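Local coordinates for putative oxidoreductase (Klebsiella pneumoniae subsp. pneumoniae MGH 78578, PDB 3E82), which is probably an NAD(P)-dependent oxidoreductase of the Gfo/Idh/MocA family, although its substrate and reaction are not established, at residues B[129-139]-B[250-258]; B[22-33]-B[299-307]. One frame throughout, in Å; residues are numbered along the deposited sequence.

Interaction 1. Residues B[129-139]-B[250-258]; sequences WDSDYLGIRQV and VIKARADQQ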
loop_
_atom_site.group_PDB
_atom_site.type_symbol
_atom_site.label_atom_id
_atom_site.label_comp_id
_atom_site.label_asym_id
_atom_site.label_seq_id
_atom_site.Cartn_x
_atom_site.Cartn_y
_atom_site.Cartn_z
ATOM N N TRP B 129 -21.366 1.267 -9.912
ATOM C CA TRP B 129 -21.512 1.571 -11.330
ATOM C C TRP B 129 -20.616 2.713 -11.795
ATOM O O TRP B 129 -20.900 3.365 -12.794
ATOM C CB TRP B 129 -22.983 1.876 -11.615
ATOM C CG TRP B 129 -23.833 0.708 -11.232
ATOM C CD1 TRP B 129 -24.107 -0.395 -11.994
ATOM C CD2 TRP B 129 -24.441 0.475 -9.957
ATOM N NE1 TRP B 129 -24.848 -1.298 -11.271
ATOM C CE2 TRP B 129 -25.066 -0.792 -10.017
ATOM C CE3 TRP B 129 -24.515 1.211 -8.769
ATOM C CZ2 TRP B 129 -25.757 -1.340 -8.931
ATOM C CZ3 TRP B 129 -25.206 0.663 -7.685
ATOM C CH2 TRP B 129 -25.816 -0.601 -7.778
ATOM N N ASP B 130 -19.538 2.947 -11.053
ATOM C CA ASP B 130 -18.574 3.990 -11.376
ATOM C C ASP B 130 -17.706 3.564 -12.561
ATOM O O ASP B 130 -17.364 2.390 -12.698
ATOM C CB ASP B 130 -17.684 4.275 -10.165
ATOM C CG ASP B 130 -18.385 5.113 -9.104
ATOM O OD1 ASP B 130 -19.613 5.303 -9.212
ATOM O OD2 ASP B 130 -17.708 5.578 -8.166
ATOM N N SER B 131 -17.352 4.530 -13.404
ATOM C CA SER B 131 -16.534 4.264 -14.580
ATOM C C SER B 131 -15.230 3.540 -14.221
ATOM O O SER B 131 -14.892 2.533 -14.843
ATOM C CB SER B 131 -16.231 5.574 -15.328
ATOM O OG SER B 131 -15.521 6.495 -14.515
ATOM N N ASP B 132 -14.507 4.035 -13.216
ATOM C CA ASP B 132 -13.252 3.390 -12.824
ATOM C C ASP B 132 -13.454 1.954 -12.355
ATOM O O ASP B 132 -12.750 1.051 -12.803
ATOM C CB ASP B 132 -12.513 4.200 -11.743
ATOM C CG ASP B 132 -13.436 4.734 -10.656
ATOM O OD1 ASP B 132 -14.501 4.128 -10.395
ATOM O OD2 ASP B 132 -13.073 5.760 -10.050
ATOM N N TYR B 133 -14.412 1.738 -11.460
ATOM C CA TYR B 133 -14.687 0.397 -10.959
ATOM C C TYR B 133 -15.153 -0.545 -12.071
ATOM O O TYR B 133 -14.638 -1.657 -12.200
ATOM C CB TYR B 133 -15.745 0.449 -9.860
ATOM C CG TYR B 133 -16.243 -0.909 -9.412
ATOM C CD1 TYR B 133 -15.419 -1.781 -8.705
ATOM C CD2 TYR B 133 -17.552 -1.307 -9.677
ATOM C CE1 TYR B 133 -15.892 -3.020 -8.260
ATOM C CE2 TYR B 133 -18.037 -2.539 -9.239
ATOM C CZ TYR B 133 -17.206 -3.386 -8.530
ATOM O OH TYR B 133 -17.698 -4.582 -8.062
ATOM N N LEU B 134 -16.126 -0.111 -12.869
ATOM C CA LEU B 134 -16.620 -0.947 -13.961
ATOM C C LEU B 134 -15.485 -1.311 -14.911
ATOM O O LEU B 134 -15.407 -2.445 -15.381
ATOM C CB LEU B 134 -17.731 -0.234 -14.740
ATOM C CG LEU B 134 -19.077 -0.129 -14.014
ATOM C CD1 LEU B 134 -20.077 0.630 -14.892
ATOM C CD2 LEU B 134 -19.590 -1.526 -13.693
ATOM N N GLY B 135 -14.616 -0.343 -15.189
ATOM C CA GLY B 135 -13.489 -0.591 -16.070
ATOM C C GLY B 135 -12.561 -1.656 -15.505
ATOM O O GLY B 135 -12.223 -2.617 -16.187
ATOM N N ILE B 136 -12.152 -1.482 -14.250
ATOM C CA ILE B 136 -11.272 -2.438 -13.582
ATOM C C ILE B 136 -11.903 -3.820 -13.529
ATOM O O ILE B 136 -11.237 -4.831 -13.771
ATOM C CB ILE B 136 -10.954 -1.990 -12.134
ATOM C CG1 ILE B 136 -10.023 -0.773 -12.161
ATOM C CG2 ILE B 136 -10.352 -3.143 -11.343
ATOM C CD1 ILE B 136 -8.761 -0.968 -12.990
ATOM N N ARG B 137 -13.191 -3.866 -13.204
ATOM C CA ARG B 137 -13.897 -5.137 -13.124
ATOM C C ARG B 137 -13.860 -5.821 -14.487
ATOM O O ARG B 137 -13.667 -7.030 -14.582
ATOM C CB ARG B 137 -15.354 -4.920 -12.703
ATOM C CG ARG B 137 -16.121 -6.216 -12.439
ATOM C CD ARG B 137 -17.604 -5.944 -12.170
ATOM N NE ARG B 137 -18.363 -7.178 -11.959
ATOM C CZ ARG B 137 -18.563 -7.754 -10.775
ATOM N NH1 ARG B 137 -18.066 -7.208 -9.671
ATOM N NH2 ARG B 137 -19.249 -8.889 -10.695
ATOM N N GLN B 138 -14.046 -5.026 -15.535
ATOM C CA GLN B 138 -14.046 -5.532 -16.899
ATOM C C GLN B 138 -12.714 -6.179 -17.262
ATOM O O GLN B 138 -12.683 -7.272 -17.812
ATOM C CB GLN B 138 -14.352 -4.392 -17.872
ATOM C CG GLN B 138 -14.269 -4.787 -19.333
ATOM C CD GLN B 138 -14.452 -3.598 -20.267
ATOM O OE1 GLN B 138 -13.701 -2.611 -20.205
ATOM N NE2 GLN B 138 -15.448 -3.683 -21.139
ATOM N N VAL B 139 -11.614 -5.502 -16.956
ATOM C CA VAL B 139 -10.297 -6.053 -17.271
ATOM C C VAL B 139 -10.051 -7.354 -16.504
ATOM O O VAL B 139 -9.565 -8.331 -17.073
ATOM C CB VAL B 139 -9.171 -5.045 -16.952
ATOM C CG1 VAL B 139 -7.811 -5.681 -17.234
ATOM C CG2 VAL B 139 -9.354 -3.781 -17.801
ATOM N N VAL B 250 -2.997 -3.471 -14.447
ATOM C CA VAL B 250 -3.862 -2.435 -14.975
ATOM C C VAL B 250 -3.954 -1.314 -13.953
ATOM O O VAL B 250 -4.119 -1.547 -12.752
ATOM C CB VAL B 250 -5.282 -2.969 -15.303
ATOM C CG1 VAL B 250 -5.961 -3.466 -14.044
ATOM C CG2 VAL B 250 -6.109 -1.872 -15.963
ATOM N N ILE B 251 -3.808 -0.090 -14.436
ATOM C CA ILE B 251 -3.895 1.071 -13.578
ATOM C C ILE B 251 -4.967 2.001 -14.117
ATOM O O ILE B 251 -5.068 2.207 -15.329
ATOM C CB ILE B 251 -2.555 1.866 -13.532
ATOM C CG1 ILE B 251 -1.480 1.076 -12.774
ATOM C CG2 ILE B 251 -2.765 3.197 -12.840
ATOM C CD1 ILE B 251 -0.996 -0.170 -13.496
ATOM N N LYS B 252 -5.788 2.526 -13.216
ATOM C CA LYS B 252 -6.808 3.503 -13.577
ATOM C C LYS B 252 -6.361 4.700 -12.756
ATOM O O LYS B 252 -6.488 4.718 -11.532
ATOM C CB LYS B 252 -8.211 3.061 -13.151
ATOM C CG LYS B 252 -9.306 4.098 -13.485
ATOM C CD LYS B 252 -9.387 4.376 -14.993
ATOM C CE LYS B 252 -10.589 5.251 -15.371
ATOM N NZ LYS B 252 -10.538 6.615 -14.727
ATOM N N ALA B 253 -5.806 5.688 -13.433
ATOM C CA ALA B 253 -5.291 6.872 -12.773
ATOM C C ALA B 253 -6.320 7.734 -12.057
ATOM O O ALA B 253 -6.226 7.955 -10.846
ATOM C CB ALA B 253 -4.530 7.720 -13.790
ATOM N N ARG B 254 -7.303 8.208 -12.818
ATOM C CA ARG B 254 -8.331 9.116 -12.319
ATOM C C ARG B 254 -9.624 8.459 -11.822
ATOM O O ARG B 254 -9.983 7.363 -12.238
ATOM C CB ARG B 254 -8.644 10.134 -13.428
ATOM C CG ARG B 254 -9.487 11.330 -13.002
ATOM C CD ARG B 254 -9.772 12.259 -14.187
ATOM N NE ARG B 254 -10.387 11.525 -15.290
ATOM C CZ ARG B 254 -10.646 12.029 -16.493
ATOM N NH1 ARG B 254 -10.347 13.292 -16.775
ATOM N NH2 ARG B 254 -11.199 11.262 -17.423
ATOM N N ALA B 255 -10.327 9.149 -10.929
ATOM C CA ALA B 255 -11.574 8.636 -10.375
ATOM C C ALA B 255 -12.785 9.008 -11.222
ATOM O O ALA B 255 -12.731 9.928 -12.038
ATOM C CB ALA B 255 -11.767 9.159 -8.957
ATOM N N ASP B 256 -13.873 8.270 -11.023
ATOM C CA ASP B 256 -15.134 8.512 -11.712
ATOM C C ASP B 256 -15.515 9.981 -11.462
ATOM O O ASP B 256 -15.210 10.525 -10.403
ATOM C CB ASP B 256 -16.198 7.563 -11.136
ATOM C CG ASP B 256 -17.596 7.904 -11.592
ATOM O OD1 ASP B 256 -18.087 7.296 -12.570
ATOM O OD2 ASP B 256 -18.202 8.793 -10.965
ATOM N N GLN B 257 -16.179 10.618 -12.426
ATOM C CA GLN B 257 -16.555 12.031 -12.285
ATOM C C GLN B 257 -18.038 12.322 -12.030
ATOM O O GLN B 257 -18.452 13.483 -12.091
ATOM C CB GLN B 257 -16.131 12.829 -13.531
ATOM C CG GLN B 257 -16.900 12.445 -14.802
ATOM C CD GLN B 257 -16.927 13.544 -15.871
ATOM O OE1 GLN B 257 -17.192 13.268 -17.045
ATOM N NE2 GLN B 257 -16.669 14.788 -15.467
ATOM N N GLN B 258 -18.840 11.301 -11.751
ATOM C CA GLN B 258 -20.262 11.541 -11.521
ATOM C C GLN B 258 -20.511 12.507 -10.374
ATOM O O GLN B 258 -21.346 13.404 -10.489
ATOM C CB GLN B 258 -21.008 10.236 -11.243
ATOM C CG GLN B 258 -21.057 9.300 -12.419
ATOM C CD GLN B 258 -21.724 7.995 -12.072
ATOM O OE1 GLN B 258 -22.922 7.953 -11.773
ATOM N NE2 GLN B 258 -20.954 6.919 -12.093
HETATM O O HOH W 1 -16.801 9.101 -14.667
#
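D256 is tied to the start of helix 131-139 in both directions. With its CG anti to the backbone N (chi1 169°), its carboxylate takes the amide of S131, the first residue of the helix, in a nearly straight bond (N to OD1 3.0 Å, 170°). Its own amide goes to D132 OD2 (2.8 Å from N), well above the carboxylate plane. OD1 of D256 has a second donor, NE2 of Q258, arriving on the syn side from the same face as the S131 amide, while OD2 closes an Asx turn with the Q258 amide. A water links S131 OG to the Q257 amide, and S131 OG also bonds to D276.

V250 packs against the helix: its CG1 meets I136 CD1 at 3.9 Å, and its branches face those of V139 tip to tip. Between V250 and the D256 network, K252 lays its CG against D132 CB (3.7 Å), and its bent chain turns NZ back to R254 O, with D276 and D278 as salt-bridge partners. Helix 131-142 thus packs on strand 248-252 of the mixed sheet in the C-terminal alpha/beta domain, and on the loop after it.

The D130 carboxylate stacks almost parallel on that of D256 and pairs with R127. D256 supplies an anionic group to the helix N terminus, where the dipole would probably stabilise its charge; its three side-chain bonds also fix its rotation against the like-charged D130.

Interaction 2. Residues B[22-33]-B[299-307]; sequences FHAPLIRSVPGL and QRQYYMLIR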
loop_
_atom_site.group_PDB
_atom_site.type_symbol
_atom_site.label_atom_id
_atom_site.label_comp_id
_atom_site.label_asym_id
_atom_site.label_seq_id
_atom_site.Cartn_x
_atom_site.Cartn_y
_atom_site.Cartn_z
ATOM N N PHE B 22 -27.806 14.421 -4.739
ATOM C CA PHE B 22 -27.830 13.052 -5.248
ATOM C C PHE B 22 -29.208 12.461 -5.537
ATOM O O PHE B 22 -29.619 12.337 -6.693
ATOM C CB PHE B 22 -27.106 12.126 -4.259
ATOM C CG PHE B 22 -25.609 12.215 -4.321
ATOM C CD1 PHE B 22 -24.867 11.217 -4.963
ATOM C CD2 PHE B 22 -24.941 13.295 -3.755
ATOM C CE1 PHE B 22 -23.471 11.300 -5.037
ATOM C CE2 PHE B 22 -23.544 13.392 -3.823
ATOM C CZ PHE B 22 -22.809 12.392 -4.464
ATOM N N HIS B 23 -29.913 12.104 -4.470
ATOM C CA HIS B 23 -31.213 11.461 -4.569
ATOM C C HIS B 23 -32.281 12.089 -5.454
ATOM O O HIS B 23 -32.806 11.418 -6.345
ATOM C CB HIS B 23 -31.754 11.230 -3.167
ATOM C CG HIS B 23 -30.881 10.338 -2.343
ATOM N ND1 HIS B 23 -30.663 9.013 -2.658
ATOM C CD2 HIS B 23 -30.153 10.585 -1.230
ATOM C CE1 HIS B 23 -29.840 8.483 -1.774
ATOM N NE2 HIS B 23 -29.515 9.415 -0.897
ATOM N N ALA B 24 -32.611 13.357 -5.230
ATOM C CA ALA B 24 -33.641 13.986 -6.052
ATOM C C ALA B 24 -33.327 13.910 -7.550
ATOM O O ALA B 24 -34.169 13.471 -8.338
ATOM C CB ALA B 24 -33.852 15.431 -5.628
ATOM N N PRO B 25 -32.116 14.333 -7.965
ATOM C CA PRO B 25 -31.740 14.295 -9.389
ATOM C C PRO B 25 -31.725 12.894 -9.995
ATOM O O PRO B 25 -32.198 12.680 -11.114
ATOM C CB PRO B 25 -30.350 14.934 -9.396
ATOM C CG PRO B 25 -30.438 15.910 -8.245
ATOM C CD PRO B 25 -31.101 15.062 -7.187
ATOM N N LEU B 26 -31.168 11.940 -9.257
ATOM C CA LEU B 26 -31.104 10.568 -9.732
ATOM C C LEU B 26 -32.513 9.979 -9.879
ATOM O O LEU B 26 -32.875 9.465 -10.939
ATOM C CB LEU B 26 -30.272 9.725 -8.761
ATOM C CG LEU B 26 -28.770 10.044 -8.723
ATOM C CD1 LEU B 26 -28.114 9.349 -7.526
ATOM C CD2 LEU B 26 -28.123 9.599 -10.039
ATOM N N ILE B 27 -33.309 10.071 -8.820
ATOM C CA ILE B 27 -34.664 9.533 -8.838
ATOM C C ILE B 27 -35.515 10.105 -9.967
ATOM O O ILE B 27 -36.220 9.366 -10.664
ATOM C CB ILE B 27 -35.387 9.801 -7.495
ATOM C CG1 ILE B 27 -34.687 9.034 -6.368
ATOM C CG2 ILE B 27 -36.850 9.379 -7.598
ATOM C CD1 ILE B 27 -35.183 9.379 -4.976
ATOM N N ARG B 28 -35.451 11.420 -10.146
ATOM C CA ARG B 28 -36.236 12.079 -11.179
ATOM C C ARG B 28 -35.806 11.695 -12.592
ATOM O O ARG B 28 -36.554 11.892 -13.546
ATOM C CB ARG B 28 -36.174 13.602 -10.975
ATOM C CG ARG B 28 -36.952 14.065 -9.725
ATOM C CD ARG B 28 -36.575 15.470 -9.264
ATOM N NE ARG B 28 -36.824 16.487 -10.283
ATOM C CZ ARG B 28 -38.020 16.779 -10.785
ATOM N NH1 ARG B 28 -39.108 16.133 -10.371
ATOM N NH2 ARG B 28 -38.131 17.721 -11.710
ATOM N N SER B 29 -34.612 11.120 -12.719
ATOM C CA SER B 29 -34.097 10.714 -14.025
ATOM C C SER B 29 -34.427 9.260 -14.362
ATOM O O SER B 29 -34.110 8.781 -15.450
ATOM C CB SER B 29 -32.578 10.893 -14.070
ATOM O OG SER B 29 -31.942 9.876 -13.310
ATOM N N VAL B 30 -35.066 8.563 -13.431
ATOM C CA VAL B 30 -35.413 7.163 -13.630
ATOM C C VAL B 30 -36.915 6.962 -13.795
ATOM O O VAL B 30 -37.682 7.114 -12.839
ATOM C CB VAL B 30 -34.925 6.297 -12.440
ATOM C CG1 VAL B 30 -35.361 4.855 -12.625
ATOM C CG2 VAL B 30 -33.414 6.386 -12.320
ATOM N N PRO B 31 -37.356 6.614 -15.016
ATOM C CA PRO B 31 -38.778 6.391 -15.294
ATOM C C PRO B 31 -39.360 5.296 -14.399
ATOM O O PRO B 31 -38.668 4.342 -14.029
ATOM C CB PRO B 31 -38.780 5.987 -16.769
ATOM C CG PRO B 31 -37.614 6.726 -17.316
ATOM C CD PRO B 31 -36.562 6.508 -16.251
ATOM N N GLY B 32 -40.634 5.432 -14.057
ATOM C CA GLY B 32 -41.270 4.436 -13.214
ATOM C C GLY B 32 -41.231 4.860 -11.761
ATOM O O GLY B 32 -42.022 4.381 -10.949
ATOM N N LEU B 33 -40.306 5.761 -11.441
ATOM C CA LEU B 33 -40.173 6.267 -10.083
ATOM C C LEU B 33 -40.760 7.669 -10.032
ATOM O O LEU B 33 -40.547 8.473 -10.935
ATOM C CB LEU B 33 -38.703 6.324 -9.666
ATOM C CG LEU B 33 -37.928 5.008 -9.619
ATOM C CD1 LEU B 33 -36.557 5.281 -9.019
ATOM C CD2 LEU B 33 -38.690 3.974 -8.774
ATOM N N GLN B 299 -24.580 5.760 -11.774
ATOM C CA GLN B 299 -25.192 5.334 -10.525
ATOM C C GLN B 299 -26.729 5.308 -10.567
ATOM O O GLN B 299 -27.368 4.836 -9.631
ATOM C CB GLN B 299 -24.693 6.208 -9.361
ATOM C CG GLN B 299 -25.049 7.673 -9.437
ATOM C CD GLN B 299 -24.331 8.475 -8.361
ATOM O OE1 GLN B 299 -24.660 8.389 -7.177
ATOM N NE2 GLN B 299 -23.326 9.246 -8.771
ATOM N N ARG B 300 -27.324 5.800 -11.652
ATOM C CA ARG B 300 -28.778 5.761 -11.779
ATOM C C ARG B 300 -29.172 4.284 -11.771
ATOM O O ARG B 300 -30.329 3.939 -11.522
ATOM C CB ARG B 300 -29.242 6.414 -13.095
ATOM C CG ARG B 300 -29.000 7.911 -13.189
ATOM C CD ARG B 300 -29.265 8.464 -14.598
ATOM N NE ARG B 300 -30.593 8.105 -15.094
ATOM C CZ ARG B 300 -30.837 7.126 -15.962
ATOM N NH1 ARG B 300 -29.834 6.398 -16.445
ATOM N NH2 ARG B 300 -32.088 6.872 -16.343
ATOM N N GLN B 301 -28.202 3.412 -12.055
ATOM C CA GLN B 301 -28.450 1.978 -12.074
ATOM C C GLN B 301 -28.979 1.513 -10.721
ATOM O O GLN B 301 -29.816 0.614 -10.655
ATOM C CB GLN B 301 -27.176 1.198 -12.421
ATOM C CG GLN B 301 -26.813 1.182 -13.907
ATOM C CD GLN B 301 -27.841 0.444 -14.759
ATOM O OE1 GLN B 301 -28.228 -0.681 -14.449
ATOM N NE2 GLN B 301 -28.277 1.076 -15.843
ATOM N N TYR B 302 -28.493 2.119 -9.640
ATOM C CA TYR B 302 -28.970 1.732 -8.315
ATOM C C TYR B 302 -30.499 1.847 -8.254
ATOM O O TYR B 302 -31.179 0.927 -7.819
ATOM C CB TYR B 302 -28.370 2.627 -7.228
ATOM C CG TYR B 302 -28.885 2.287 -5.846
ATOM C CD1 TYR B 302 -28.313 1.252 -5.104
ATOM C CD2 TYR B 302 -29.983 2.967 -5.293
ATOM C CE1 TYR B 302 -28.812 0.895 -3.850
ATOM C CE2 TYR B 302 -30.492 2.614 -4.033
ATOM C CZ TYR B 302 -29.901 1.575 -3.323
ATOM O OH TYR B 302 -30.400 1.192 -2.102
ATOM N N TYR B 303 -31.030 2.986 -8.686
ATOM C CA TYR B 303 -32.471 3.208 -8.654
ATOM C C TYR B 303 -33.231 2.436 -9.731
ATOM O O TYR B 303 -34.368 2.021 -9.514
ATOM C CB TYR B 303 -32.778 4.709 -8.742
ATOM C CG TYR B 303 -32.678 5.402 -7.395
ATOM C CD1 TYR B 303 -33.543 5.063 -6.356
ATOM C CD2 TYR B 303 -31.699 6.361 -7.146
ATOM C CE1 TYR B 303 -33.436 5.661 -5.096
ATOM C CE2 TYR B 303 -31.578 6.969 -5.887
ATOM C CZ TYR B 303 -32.451 6.611 -4.866
ATOM O OH TYR B 303 -32.341 7.185 -3.612
HETATM N N MSE B 304 -32.608 2.231 -10.886
HETATM C CA MSE B 304 -33.260 1.472 -11.947
HETATM C C MSE B 304 -33.417 0.027 -11.482
HETATM O O MSE B 304 -34.447 -0.608 -11.719
HETATM C CB MSE B 304 -32.429 1.530 -13.225
HETATM C CG MSE B 304 -32.157 2.940 -13.692
HETATM SE SE MSE B 304 -31.159 3.005 -15.342
HETATM C CE MSE B 304 -29.443 3.603 -14.730
ATOM N N LEU B 305 -32.396 -0.481 -10.797
ATOM C CA LEU B 305 -32.434 -1.851 -10.296
ATOM C C LEU B 305 -33.365 -1.989 -9.087
ATOM O O LEU B 305 -34.069 -2.991 -8.946
ATOM C CB LEU B 305 -31.016 -2.323 -9.962
ATOM C CG LEU B 305 -30.077 -2.445 -11.176
ATOM C CD1 LEU B 305 -28.664 -2.771 -10.711
ATOM C CD2 LEU B 305 -30.588 -3.539 -12.121
ATOM N N ILE B 306 -33.381 -0.982 -8.215
ATOM C CA ILE B 306 -34.270 -1.022 -7.056
ATOM C C ILE B 306 -35.699 -1.016 -7.609
ATOM O O ILE B 306 -36.589 -1.705 -7.099
ATOM C CB ILE B 306 -34.070 0.216 -6.148
ATOM C CG1 ILE B 306 -32.813 0.044 -5.272
ATOM C CG2 ILE B 306 -35.334 0.467 -5.335
ATOM C CD1 ILE B 306 -32.941 -0.976 -4.141
ATOM N N ARG B 307 -35.905 -0.220 -8.654
ATOM C CA ARG B 307 -37.202 -0.121 -9.319
ATOM C C ARG B 307 -37.592 -1.511 -9.810
ATOM O O ARG B 307 -38.656 -2.031 -9.476
ATOM C CB ARG B 307 -37.110 0.827 -10.523
ATOM C CG ARG B 307 -38.400 0.966 -11.327
ATOM C CD ARG B 307 -38.129 1.644 -12.673
ATOM N NE ARG B 307 -37.134 0.880 -13.423
ATOM C CZ ARG B 307 -36.510 1.304 -14.516
ATOM N NH1 ARG B 307 -36.772 2.505 -15.018
ATOM N NH2 ARG B 307 -35.608 0.522 -15.100
#
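The Y303 ring is sandwiched between I27 and Y302. I27 CG1 makes a CH-pi contact over one face, 3.7 Å from the ring centroid and 14° off the normal, while Y302 CD2 covers the opposite face. At the edge, Y303 OH meets H23 ND1 in a 2.7 Å hydrogen bond whose donor could be either group; H23 is held on its other side by D97 through NE2. Q299 OE1 lies at the edge of the F22 ring, near its plane; it accepts a hydrogen bond from N126 and packs on L26 CD1.

Two arginines hold the chain from S29 to P31. R300 binds S29 side-on, NE to OG and NH2 to the carbonyl O (both 2.9 Å), with both oxygens close to the guanidinium plane. The bend at chi3 turns the group toward S29, whose OG in turn donates to L26 O. Further along, R307 sends NH1 to P31 O in a straight bond (2.8 Å, 170°), within the type II turn from V30 to L33. V30 wedges between these arms, CG1 against CG of the selenomethionine M304 (3.9 Å), and L33 CD1 covers Y303 CB.

Helices 22-28 and 300-307 cross at -59° with axes 9.3 Å apart. The first belongs to helix 17-28, which follows what is probably the glycine-rich turn of the Rossmann-type domain, and I27 and L33 rest on strand 8-13. Strand 70-73 is touched by H23, I27 and Y303, whereas F22 and Q299 meet helix 258-263.

How the interactions relate
From the N terminus, the chain forms the first strand, 8-13, and helix 17-28 of the Rossmann-type domain; residues 22-33 meet a segment 266 residues later. Within that long loop, closed by interaction 2, lies the shorter one of interaction 1, in which helix 131-142 is met by the end of strand 248-252 and the loop leading to helix 258-263. The contacts are therefore nested and do not cross. Interaction 1 holds a helix against the mixed sheet, and interaction 2 brings helix 300-310 back onto the Rossmann-type domain. Their centres lie 21 Å apart, yet they touch: Q258 OE1 probably bonds to Q299 N, and W129 packs on Q301, Y302 and L305.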